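Type VI secretion system component (Escherichia coli O6, PDB 2P5Z) is a component of the type VI secretion system that resembles phage T4 tail proteins gp27 and gp5, and is probably part of a trimeric injection apparatus. Local coordinates at residues A[39-43]-A[184-188]; A[116-120]-A[138-143]; A[123-129]-A[161-167]; A[313-319]-A[358-364]. All coordinates share one frame; numbering follows the deposited sequence.

Contact 1: A[39-43]-A[184-188]; sequences LSTPF and IWFRF
Ser40 draws the turn between strands 29-38 and 44-51 up against the edge of strand 185-191, and its CA lies 4.7 Å from the CA of Phe186. Residues 39-43 form no regular strand here, yet Ser40 takes the place of a strand neighbour. Its backbone N donates to Phe186 O over 2.8 Å, fairly straight at 164°. The return bond uses a side chain instead of a carbonyl: Phe186 N donates to Ser40 OG at 3.3 Å. The same hydroxyl is linked through a water to Ile184, the water donating to Ile184 O at 2.7 Å.

With CG set between its backbone N and carbonyl carbon (chi1 59°), Phe186 lays its ring flat beneath the turn. Ser40 CA sits over the middle of that ring, 3.5 Å from the centroid, in a CH-pi contact. Further along, Phe43 presents its edge to the face of Phe188, a T-shaped pair with planes at 79° and centroids 5.5 Å apart. Thr41 O comes to the edge of the Phe188 ring, 3.4 Å from Phe188 CE2, and Pro42 packs beside it. At the other end Leu39 and Arg187 run side by side, Leu39 CD2 meeting Arg187 CB at 3.8 Å.

Neighbouring strand 196-202 pairs with Trp185 and Arg187, whereas the N-H and C=O of Phe186 are both taken by Ser40. Ser40 thus gives partners to both backbone polar groups of Phe186, a water extends the link to Ile184 O, and Phe186 and Phe188 pack the join between the turn and the sheet that holds strand 185-191.

Contact 2: A[116-120]-A[138-143]; sequences LLTRS and ILRERH
Leu117 and His143 both place CG opposite their own carbonyl carbon, with chi1 of -51° and -57°, and this swings the isobutyl group of one over the imidazole of the other. Leu117 CD2 ends up centred on the ring, 3.5 Å from the centroid, as a CH-pi contact. The other leucine branch continues to helix 131-140, where Leu117 CD1 meets Ile138 CG2 at 3.9 Å and, more loosely, Leu139 CD2.

On the opposite face of the imidazole lies Arg142 CG, offset toward the rim. The Arg142 chain bends just beyond it (chi2 60°), which carries the guanidinium alongside Ser120: Arg142 NE is 3.5 Å from Ser120 CB. Ser120 OG stands at the edge of the imidazole, 3.4 Å from His143 NE2.

That nitrogen is hydrogen-bonded to Asp171 OD2 at the start of helix 171-182, whose backbone also bonds to Leu117 and Ser120. Aliphatic carbon on both faces limits the tilt of the ring, and the bond between NE2 and Asp171 limits its rotation. The carboxylate would probably polarise the imidazole and may favour its protonated form, an effect that the positive Arg142 beside it would partly offset.

Contact 3: A[123-129]-A[161-167]; sequences NAIYQNQ and REQVMQY
Gln166 and Ala124 pair near one end of a two-stranded antiparallel ribbon, strands 124-127 and 161-166, whose short segments run at 159° to each other. Ala124 N and O both bond to the backbone of Gln166, with Gln166 N to Ala124 O at 2.7 Å; Tyr126 and Val164 repeat this pattern.

The Gln166 side chain leaves with CB 3.8 Å from Ala124 O. CG is set anti to the backbone N (chi1 168°), and the extended chain delivers the amide to the Tyr126 ring. There OE1 lies in the ring plane at its edge, 3.8 Å from Tyr126 CE1 and 3.5 Å from Tyr126 OH. Both oxygens are hydrogen-bonded to Lys421 NZ, while Gln166 NE2 bonds to Glu169 O and Asp171 OD1.

On the other side of the ribbon Ile125 CG1 packs on Met165 CG at 3.9 Å. This face leans on strand 426-429 of the OB domain, where Gln163 OE1 accepts a hydrogen bond from Trp428 N. The chain turns a corner at Asn128 and Glu162, joined by Asn128 N to Glu162 O at 2.7 Å. Back at the Ala124 end, Asn123 OD1 accepts from Gly168 N and lies 3.5 Å from Tyr167 CD2, the amide and ring planes only 18° apart.

Contact 4: A[313-319]-A[358-364]; sequences LKGQSTS and YELTFTA
Gly315, with no side chain of its own, lies under the ring of Phe362, which covers that side of the strand. A chi1 of 68° folds the Phe362 ring back across the neighbouring strand. Gly315 CA is 3.9 Å from the ring centroid and 24° off its normal, a CH-pi contact over the face.

The two segments form an antiparallel pair, inclined at 161°. Phe362 N bonds to Gly315 O at 2.9 Å, answered only weakly by Gly315 N to Phe362 O. Ser317 and Leu360 exchange both backbone bonds, and on the Phe362 side Ser317 CB touches Leu360 CD1 at 3.9 Å. Ser317 OG accepts from Ser319 N at 3.1 Å, an ST turn that bends the chain away as the strand ends; it is also hydrogen-bonded to Ala229 O. Beyond this bend Ser319 O meets the edge of the Tyr358 ring, 3.3 Å from Tyr358 CE1.

On the other side, aliphatic stems lie alongside each other: Gln316 CG on Thr361 CG2 at 3.8 Å, and Lys314 CG on Thr363 CG2 at 4.1 Å.

Strand 311-317 is flanked by strand 230-237 and strand 359-366 by strand 343-353, so the pair occupies the interior of a run of four antiparallel strands, with helix 337-341 packed against Leu313.

How the contacts relate
Contacts 2 and 3 are nested along the chain inside the loop closed by contact 1, and their own segments alternate; contact 4 follows later. Contacts 2 and 3 touch where Ile138 packs against Tyr126 and Gln166, and both use Asp171 at the start of helix 171-182. That helix also reaches contact 1 through Leu172 and Leu179, so it links the first three. Contact 1, near the chain's centre, lies about 18 Å from contact 4, centre to centre, and strand 343-353 borders both. The centres of contacts 3 and 4 stand about 40 Å apart on opposite sides of the chain's centre, so the set reaches from the strands of contact 4 to the ribbon of contact 3, which packs on the OB domain.

Contact 1: A[39-43]-A[184-188]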
# COMPACT_ATOMS: atom_id res chain seq x y z
N LEU A 39 -10.32 -0.11 -20.61
CA LEU A 39 -11.69 -0.48 -20.29
C LEU A 39 -12.02 -0.32 -18.81
O LEU A 39 -11.17 -0.59 -17.96
CB LEU A 39 -11.91 -1.93 -20.67
CG LEU A 39 -11.89 -2.21 -22.17
CD1 LEU A 39 -12.14 -3.69 -22.40
CD2 LEU A 39 -12.94 -1.36 -22.87
N SER A 40 -13.24 0.16 -18.54
CA SER A 40 -13.78 0.34 -17.18
C SER A 40 -13.01 1.26 -16.31
O SER A 40 -13.05 1.12 -15.09
CB SER A 40 -13.95 -0.98 -16.42
OG SER A 40 -15.02 -1.70 -16.99
N THR A 41 -12.31 2.21 -16.92
CA THR A 41 -11.63 3.26 -16.17
C THR A 41 -11.59 4.51 -17.06
O THR A 41 -11.57 4.40 -18.28
CB THR A 41 -10.20 2.83 -15.67
OG1 THR A 41 -9.32 3.97 -15.65
CG2 THR A 41 -9.59 1.82 -16.53
N PRO A 42 -11.69 5.71 -16.45
CA PRO A 42 -11.61 6.91 -17.28
C PRO A 42 -10.19 7.12 -17.82
O PRO A 42 -9.21 6.94 -17.09
CB PRO A 42 -11.99 8.03 -16.31
CG PRO A 42 -11.69 7.49 -14.95
CD PRO A 42 -11.93 6.02 -15.03
N PHE A 43 -10.09 7.52 -19.09
CA PHE A 43 -8.79 7.75 -19.71
C PHE A 43 -8.04 8.90 -19.08
O PHE A 43 -8.63 9.72 -18.39
CB PHE A 43 -8.88 7.92 -21.24
CG PHE A 43 -9.76 9.05 -21.70
CD1 PHE A 43 -9.29 10.37 -21.73
CD2 PHE A 43 -11.05 8.78 -22.16
CE1 PHE A 43 -10.12 11.41 -22.18
CE2 PHE A 43 -11.88 9.81 -22.61
CZ PHE A 43 -11.40 11.13 -22.63
N ILE A 184 -20.22 -5.75 -15.21
CA ILE A 184 -20.55 -4.82 -16.29
C ILE A 184 -19.29 -4.00 -16.55
O ILE A 184 -18.53 -3.68 -15.63
CB ILE A 184 -21.74 -3.87 -15.91
CG1 ILE A 184 -23.06 -4.64 -15.88
CG2 ILE A 184 -21.92 -2.72 -16.91
CD1 ILE A 184 -24.21 -3.84 -15.28
N TRP A 185 -19.04 -3.69 -17.81
CA TRP A 185 -17.89 -2.89 -18.16
C TRP A 185 -18.25 -1.72 -19.04
O TRP A 185 -19.32 -1.70 -19.66
CB TRP A 185 -16.81 -3.74 -18.83
CG TRP A 185 -17.25 -4.52 -20.02
CD1 TRP A 185 -17.80 -5.77 -20.02
CD2 TRP A 185 -17.13 -4.13 -21.39
NE1 TRP A 185 -18.05 -6.17 -21.32
CE2 TRP A 185 -17.64 -5.19 -22.17
CE3 TRP A 185 -16.65 -2.98 -22.03
CZ2 TRP A 185 -17.69 -5.14 -23.57
CZ3 TRP A 185 -16.69 -2.94 -23.44
CH2 TRP A 185 -17.21 -4.01 -24.18
N PHE A 186 -17.35 -0.75 -19.10
CA PHE A 186 -17.56 0.37 -19.97
C PHE A 186 -16.36 0.80 -20.82
O PHE A 186 -15.20 0.51 -20.50
CB PHE A 186 -18.13 1.57 -19.20
CG PHE A 186 -17.27 2.06 -18.07
CD1 PHE A 186 -17.37 1.49 -16.80
CD2 PHE A 186 -16.40 3.12 -18.25
CE1 PHE A 186 -16.59 1.97 -15.74
CE2 PHE A 186 -15.61 3.62 -17.20
CZ PHE A 186 -15.73 3.05 -15.93
N ARG A 187 -16.66 1.51 -21.90
CA ARG A 187 -15.66 2.21 -22.67
C ARG A 187 -16.17 3.58 -23.06
O ARG A 187 -17.36 3.88 -22.93
CB ARG A 187 -15.30 1.42 -23.92
CG ARG A 187 -16.36 1.39 -24.99
CD ARG A 187 -16.01 0.29 -25.95
NE ARG A 187 -16.98 0.14 -27.02
CZ ARG A 187 -16.93 0.81 -28.17
NH1 ARG A 187 -15.94 1.68 -28.40
NH2 ARG A 187 -17.87 0.60 -29.08
N PHE A 188 -15.27 4.40 -23.58
CA PHE A 188 -15.61 5.72 -24.03
C PHE A 188 -15.69 5.75 -25.54
O PHE A 188 -14.99 5.00 -26.22
CB PHE A 188 -14.62 6.73 -23.48
CG PHE A 188 -14.70 6.88 -22.00
CD1 PHE A 188 -15.50 7.85 -21.43
CD2 PHE A 188 -14.00 6.03 -21.16
CE1 PHE A 188 -15.60 7.98 -20.07
CE2 PHE A 188 -14.09 6.16 -19.79
CZ PHE A 188 -14.89 7.14 -19.25
O HOH W 1 -17.05 -1.47 -15.04

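Contact 2: A[116-120]-A[138-143]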
# COMPACT_ATOMS: atom_id res chain seq x y z
N LEU A 116 -14.54 13.17 -12.93
CA LEU A 116 -14.92 14.13 -11.89
C LEU A 116 -15.76 13.53 -10.77
O LEU A 116 -15.86 14.15 -9.72
CB LEU A 116 -15.61 15.35 -12.48
CG LEU A 116 -14.79 16.16 -13.46
CD1 LEU A 116 -15.73 17.17 -14.11
CD2 LEU A 116 -13.58 16.85 -12.78
N LEU A 117 -16.31 12.33 -10.97
CA LEU A 117 -17.00 11.58 -9.90
C LEU A 117 -16.11 11.28 -8.69
O LEU A 117 -16.60 10.86 -7.65
CB LEU A 117 -17.57 10.24 -10.37
CG LEU A 117 -18.45 9.94 -11.57
CD1 LEU A 117 -19.49 8.90 -11.19
CD2 LEU A 117 -19.07 11.17 -12.25
N THR A 118 -14.81 11.49 -8.83
CA THR A 118 -13.86 11.28 -7.74
C THR A 118 -13.94 12.46 -6.78
O THR A 118 -13.52 12.37 -5.64
CB THR A 118 -12.46 11.04 -8.35
OG1 THR A 118 -12.47 9.77 -9.00
CG2 THR A 118 -11.35 11.04 -7.33
N ARG A 119 -14.52 13.56 -7.24
CA ARG A 119 -14.58 14.77 -6.44
C ARG A 119 -15.74 14.84 -5.44
O ARG A 119 -15.79 15.76 -4.63
CB ARG A 119 -14.53 16.01 -7.34
CG ARG A 119 -13.15 16.66 -7.39
CD ARG A 119 -12.98 17.62 -8.58
NE ARG A 119 -14.16 18.44 -8.88
CZ ARG A 119 -14.43 19.63 -8.33
NH1 ARG A 119 -13.62 20.14 -7.41
NH2 ARG A 119 -15.52 20.29 -8.69
N SER A 120 -16.65 13.87 -5.47
CA SER A 120 -17.77 13.86 -4.53
C SER A 120 -17.90 12.54 -3.78
O SER A 120 -17.98 11.48 -4.41
CB SER A 120 -19.09 14.22 -5.21
OG SER A 120 -19.62 13.12 -5.92
N ILE A 138 -26.53 8.20 -10.10
CA ILE A 138 -25.28 8.90 -9.75
C ILE A 138 -24.81 9.84 -10.88
O ILE A 138 -24.44 11.00 -10.64
CB ILE A 138 -24.18 7.90 -9.42
CG1 ILE A 138 -24.51 7.14 -8.14
CG2 ILE A 138 -22.83 8.60 -9.26
CD1 ILE A 138 -23.68 7.59 -6.98
N LEU A 139 -24.87 9.32 -12.12
CA LEU A 139 -24.58 10.10 -13.32
C LEU A 139 -25.48 11.33 -13.47
O LEU A 139 -24.98 12.46 -13.59
CB LEU A 139 -24.64 9.22 -14.58
CG LEU A 139 -23.46 8.23 -14.62
CD1 LEU A 139 -23.50 7.26 -15.79
CD2 LEU A 139 -22.15 9.00 -14.60
N ARG A 140 -26.80 11.11 -13.42
CA ARG A 140 -27.76 12.19 -13.64
C ARG A 140 -27.92 13.18 -12.49
O ARG A 140 -27.98 14.39 -12.71
CB ARG A 140 -29.12 11.64 -14.03
CG ARG A 140 -29.13 10.82 -15.32
CD ARG A 140 -30.53 10.43 -15.62
NE ARG A 140 -30.74 9.69 -16.86
CZ ARG A 140 -30.92 10.26 -18.04
NH1 ARG A 140 -31.14 9.50 -19.10
NH2 ARG A 140 -30.87 11.58 -18.18
N GLU A 141 -27.95 12.69 -11.25
CA GLU A 141 -28.25 13.57 -10.12
C GLU A 141 -27.10 14.45 -9.71
O GLU A 141 -27.14 15.65 -9.91
CB GLU A 141 -28.83 12.77 -8.95
CG GLU A 141 -30.06 12.03 -9.39
CD GLU A 141 -30.62 11.08 -8.37
OE1 GLU A 141 -31.55 10.34 -8.74
OE2 GLU A 141 -30.16 11.07 -7.21
N ARG A 142 -26.04 13.85 -9.18
CA ARG A 142 -24.89 14.62 -8.72
C ARG A 142 -23.99 15.15 -9.86
O ARG A 142 -23.21 16.07 -9.68
CB ARG A 142 -24.11 13.75 -7.72
CG ARG A 142 -22.90 14.40 -7.06
CD ARG A 142 -23.23 15.64 -6.24
NE ARG A 142 -22.02 16.15 -5.61
CZ ARG A 142 -21.47 17.33 -5.84
NH1 ARG A 142 -22.04 18.19 -6.68
NH2 ARG A 142 -20.35 17.67 -5.21
N HIS A 143 -24.09 14.60 -11.06
CA HIS A 143 -23.09 14.99 -12.07
C HIS A 143 -23.61 15.65 -13.36
O HIS A 143 -22.82 15.99 -14.23
CB HIS A 143 -22.07 13.84 -12.29
CG HIS A 143 -21.37 13.44 -11.02
ND1 HIS A 143 -20.37 14.20 -10.45
CD2 HIS A 143 -21.58 12.41 -10.17
CE1 HIS A 143 -19.97 13.64 -9.33
NE2 HIS A 143 -20.69 12.55 -9.14

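Contact 3: A[123-129]-A[161-167]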
# COMPACT_ATOMS: atom_id res chain seq x y z
N ASN A 123 -22.27 9.81 1.69
CA ASN A 123 -22.93 8.56 2.07
C ASN A 123 -24.40 8.48 1.61
O ASN A 123 -25.14 9.46 1.70
CB ASN A 123 -22.86 8.34 3.57
CG ASN A 123 -21.45 8.43 4.11
OD1 ASN A 123 -20.53 7.81 3.58
ND2 ASN A 123 -21.27 9.20 5.18
N ALA A 124 -24.82 7.31 1.14
CA ALA A 124 -26.20 7.18 0.67
C ALA A 124 -26.70 5.76 0.69
O ALA A 124 -25.93 4.82 0.52
CB ALA A 124 -26.33 7.75 -0.74
N ILE A 125 -28.01 5.59 0.90
CA ILE A 125 -28.64 4.27 0.82
C ILE A 125 -29.67 4.30 -0.30
O ILE A 125 -30.59 5.12 -0.29
CB ILE A 125 -29.29 3.84 2.16
CG1 ILE A 125 -28.24 3.74 3.25
CG2 ILE A 125 -30.01 2.51 2.05
CD1 ILE A 125 -28.74 4.15 4.60
N TYR A 126 -29.51 3.43 -1.28
CA TYR A 126 -30.31 3.46 -2.48
C TYR A 126 -31.29 2.35 -2.30
O TYR A 126 -30.93 1.28 -1.83
CB TYR A 126 -29.46 3.25 -3.75
CG TYR A 126 -28.52 4.42 -4.02
CD1 TYR A 126 -27.23 4.45 -3.48
CD2 TYR A 126 -28.93 5.50 -4.79
CE1 TYR A 126 -26.38 5.52 -3.70
CE2 TYR A 126 -28.08 6.58 -5.02
CZ TYR A 126 -26.82 6.58 -4.47
OH TYR A 126 -25.98 7.65 -4.69
N GLN A 127 -32.54 2.62 -2.67
CA GLN A 127 -33.68 1.82 -2.24
C GLN A 127 -34.39 1.25 -3.47
O GLN A 127 -34.84 2.02 -4.31
CB GLN A 127 -34.60 2.74 -1.42
CG GLN A 127 -35.63 2.06 -0.54
CD GLN A 127 -35.03 1.38 0.67
OE1 GLN A 127 -34.12 1.92 1.33
NE2 GLN A 127 -35.53 0.18 0.99
N ASN A 128 -34.46 -0.07 -3.58
CA ASN A 128 -35.19 -0.77 -4.69
C ASN A 128 -34.71 -0.43 -6.09
O ASN A 128 -35.50 -0.08 -6.97
CB ASN A 128 -36.72 -0.60 -4.61
CG ASN A 128 -37.27 -0.91 -3.24
OD1 ASN A 128 -37.84 -0.03 -2.58
ND2 ASN A 128 -37.08 -2.15 -2.78
N GLN A 129 -33.41 -0.51 -6.31
CA GLN A 129 -32.88 -0.26 -7.64
C GLN A 129 -32.07 -1.42 -8.13
O GLN A 129 -31.65 -2.28 -7.35
CB GLN A 129 -32.04 1.00 -7.65
CG GLN A 129 -32.52 2.13 -6.77
CD GLN A 129 -33.53 3.01 -7.47
OE1 GLN A 129 -33.20 4.11 -7.89
NE2 GLN A 129 -34.76 2.53 -7.60
N ARG A 161 -32.32 -4.44 -6.24
CA ARG A 161 -31.73 -4.71 -4.95
C ARG A 161 -32.53 -3.90 -3.95
O ARG A 161 -32.88 -2.76 -4.22
CB ARG A 161 -30.28 -4.24 -4.92
CG ARG A 161 -29.37 -4.90 -5.93
CD ARG A 161 -28.55 -6.00 -5.29
NE ARG A 161 -27.45 -6.39 -6.16
CZ ARG A 161 -26.24 -5.83 -6.13
NH1 ARG A 161 -25.97 -4.85 -5.27
NH2 ARG A 161 -25.29 -6.25 -6.96
N GLU A 162 -32.81 -4.49 -2.81
CA GLU A 162 -33.65 -3.82 -1.85
C GLU A 162 -32.98 -2.57 -1.31
O GLU A 162 -33.51 -1.48 -1.45
CB GLU A 162 -34.02 -4.77 -0.72
CG GLU A 162 -35.23 -4.31 0.05
CD GLU A 162 -35.19 -4.72 1.50
OE1 GLU A 162 -34.61 -5.79 1.82
OE2 GLU A 162 -35.75 -3.97 2.33
N GLN A 163 -31.81 -2.74 -0.71
CA GLN A 163 -31.02 -1.63 -0.20
C GLN A 163 -29.55 -1.77 -0.61
O GLN A 163 -28.98 -2.86 -0.57
CB GLN A 163 -31.11 -1.53 1.33
CG GLN A 163 -32.51 -1.39 1.87
CD GLN A 163 -32.55 -1.08 3.34
OE1 GLN A 163 -32.91 0.02 3.74
NE2 GLN A 163 -32.19 -2.06 4.16
N VAL A 164 -28.93 -0.66 -1.00
CA VAL A 164 -27.52 -0.66 -1.39
C VAL A 164 -26.87 0.56 -0.77
O VAL A 164 -27.29 1.68 -1.03
CB VAL A 164 -27.34 -0.61 -2.92
CG1 VAL A 164 -25.87 -0.26 -3.29
CG2 VAL A 164 -27.75 -1.93 -3.57
N MET A 165 -25.88 0.32 0.08
CA MET A 165 -25.20 1.41 0.79
C MET A 165 -23.91 1.91 0.10
O MET A 165 -23.05 1.12 -0.31
CB MET A 165 -24.85 0.95 2.21
CG MET A 165 -24.72 2.10 3.19
SD MET A 165 -24.15 1.64 4.84
CE MET A 165 -25.14 2.77 5.76
N GLN A 166 -23.77 3.23 0.00
CA GLN A 166 -22.50 3.87 -0.33
C GLN A 166 -21.99 4.53 0.95
O GLN A 166 -22.59 5.47 1.45
CB GLN A 166 -22.70 4.92 -1.43
CG GLN A 166 -21.52 5.86 -1.66
CD GLN A 166 -21.72 6.79 -2.86
OE1 GLN A 166 -22.79 6.85 -3.45
NE2 GLN A 166 -20.67 7.54 -3.20
N TYR A 167 -20.89 4.01 1.49
CA TYR A 167 -20.31 4.60 2.69
C TYR A 167 -18.79 4.74 2.54
O TYR A 167 -18.10 3.76 2.25
CB TYR A 167 -20.69 3.77 3.93
CG TYR A 167 -20.21 4.35 5.25
CD1 TYR A 167 -18.99 3.97 5.83
CD2 TYR A 167 -20.97 5.29 5.92
CE1 TYR A 167 -18.55 4.50 7.03
CE2 TYR A 167 -20.54 5.84 7.12
CZ TYR A 167 -19.34 5.44 7.68
OH TYR A 167 -18.95 5.99 8.88

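Contact 4: A[313-319]-A[358-364]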
# COMPACT_ATOMS: atom_id res chain seq x y z
N LEU A 313 -2.37 -10.65 -23.58
CA LEU A 313 -1.78 -10.46 -24.87
C LEU A 313 -1.29 -9.02 -24.99
O LEU A 313 -2.02 -8.08 -24.65
CB LEU A 313 -2.81 -10.76 -25.94
CG LEU A 313 -3.43 -12.15 -25.77
CD1 LEU A 313 -4.30 -12.49 -26.93
CD2 LEU A 313 -2.36 -13.23 -25.62
N LYS A 314 -0.05 -8.83 -25.45
CA LYS A 314 0.49 -7.50 -25.65
C LYS A 314 1.05 -7.25 -27.05
O LYS A 314 1.21 -8.17 -27.85
CB LYS A 314 1.54 -7.17 -24.60
CG LYS A 314 1.01 -7.00 -23.20
CD LYS A 314 1.97 -6.14 -22.38
CE LYS A 314 1.93 -6.52 -20.90
NZ LYS A 314 2.35 -7.95 -20.70
N GLY A 315 1.35 -5.99 -27.34
CA GLY A 315 1.85 -5.63 -28.65
C GLY A 315 2.08 -4.15 -28.82
O GLY A 315 1.82 -3.36 -27.92
N GLN A 316 2.57 -3.77 -30.00
CA GLN A 316 2.83 -2.37 -30.34
C GLN A 316 2.22 -2.02 -31.67
O GLN A 316 2.02 -2.90 -32.51
CB GLN A 316 4.32 -2.09 -30.37
CG GLN A 316 4.84 -1.60 -29.06
CD GLN A 316 6.30 -1.85 -28.92
OE1 GLN A 316 6.76 -2.98 -29.08
NE2 GLN A 316 7.05 -0.80 -28.61
N SER A 317 1.92 -0.74 -31.86
CA SER A 317 1.25 -0.29 -33.07
C SER A 317 1.41 1.20 -33.35
O SER A 317 1.82 1.99 -32.48
CB SER A 317 -0.24 -0.62 -33.02
OG SER A 317 -0.83 -0.39 -34.29
N THR A 318 1.08 1.57 -34.60
CA THR A 318 1.05 2.96 -35.04
C THR A 318 -0.35 3.36 -35.48
O THR A 318 -0.58 4.51 -35.86
CB THR A 318 2.00 3.22 -36.26
OG1 THR A 318 1.72 2.28 -37.31
CG2 THR A 318 3.45 3.12 -35.85
N SER A 319 -1.28 2.40 -35.47
CA SER A 319 -2.69 2.67 -35.78
C SER A 319 -3.32 3.67 -34.81
O SER A 319 -3.25 3.51 -33.61
CB SER A 319 -3.50 1.39 -35.77
OG SER A 319 -4.89 1.69 -35.81
N TYR A 358 3.70 8.96 -33.56
CA TYR A 358 2.75 8.14 -32.85
C TYR A 358 3.04 6.66 -32.74
O TYR A 358 3.19 5.95 -33.74
CB TYR A 358 1.35 8.39 -33.41
CG TYR A 358 0.22 7.73 -32.66
CD1 TYR A 358 -0.44 6.63 -33.21
CD2 TYR A 358 -0.21 8.20 -31.42
CE1 TYR A 358 -1.48 6.03 -32.55
CE2 TYR A 358 -1.25 7.60 -30.76
CZ TYR A 358 -1.89 6.51 -31.33
OH TYR A 358 -2.94 5.89 -30.71
N GLU A 359 3.08 6.19 -31.50
CA GLU A 359 3.30 4.79 -31.19
C GLU A 359 2.45 4.43 -29.97
O GLU A 359 2.32 5.24 -29.05
CB GLU A 359 4.79 4.58 -30.87
CG GLU A 359 5.21 3.13 -30.74
CD GLU A 359 6.70 2.95 -30.86
OE1 GLU A 359 7.20 1.88 -30.45
OE2 GLU A 359 7.37 3.88 -31.37
N LEU A 360 1.88 3.24 -29.97
CA LEU A 360 1.18 2.76 -28.78
C LEU A 360 1.52 1.33 -28.40
O LEU A 360 1.72 0.50 -29.27
CB LEU A 360 -0.35 2.96 -28.88
CG LEU A 360 -1.45 2.26 -29.70
CD1 LEU A 360 -1.32 2.59 -31.16
CD2 LEU A 360 -1.58 0.74 -29.50
N THR A 361 1.60 1.04 -27.11
CA THR A 361 1.64 -0.35 -26.65
C THR A 361 0.20 -0.73 -26.23
O THR A 361 -0.49 0.09 -25.63
CB THR A 361 2.60 -0.56 -25.47
OG1 THR A 361 2.09 0.11 -24.31
CG2 THR A 361 3.99 0.02 -25.77
N PHE A 362 -0.25 -1.94 -26.55
CA PHE A 362 -1.57 -2.36 -26.11
C PHE A 362 -1.57 -3.61 -25.24
O PHE A 362 -0.74 -4.47 -25.42
CB PHE A 362 -2.53 -2.52 -27.29
CG PHE A 362 -2.20 -3.65 -28.22
CD1 PHE A 362 -2.71 -4.94 -28.00
CD2 PHE A 362 -1.43 -3.43 -29.36
CE1 PHE A 362 -2.43 -5.98 -28.88
CE2 PHE A 362 -1.16 -4.47 -30.26
CZ PHE A 362 -1.65 -5.75 -30.02
N THR A 363 -2.51 -3.72 -24.31
CA THR A 363 -2.78 -5.00 -23.64
C THR A 363 -4.06 -5.52 -24.26
O THR A 363 -4.81 -4.75 -24.85
CB THR A 363 -2.91 -4.90 -22.10
OG1 THR A 363 -4.00 -4.03 -21.78
CG2 THR A 363 -1.65 -4.33 -21.48
N ALA A 364 -4.30 -6.83 -24.16
CA ALA A 364 -5.44 -7.45 -24.83
C ALA A 364 -5.77 -8.83 -24.26
O ALA A 364 -5.00 -9.41 -23.49
CB ALA A 364 -5.17 -7.56 -26.34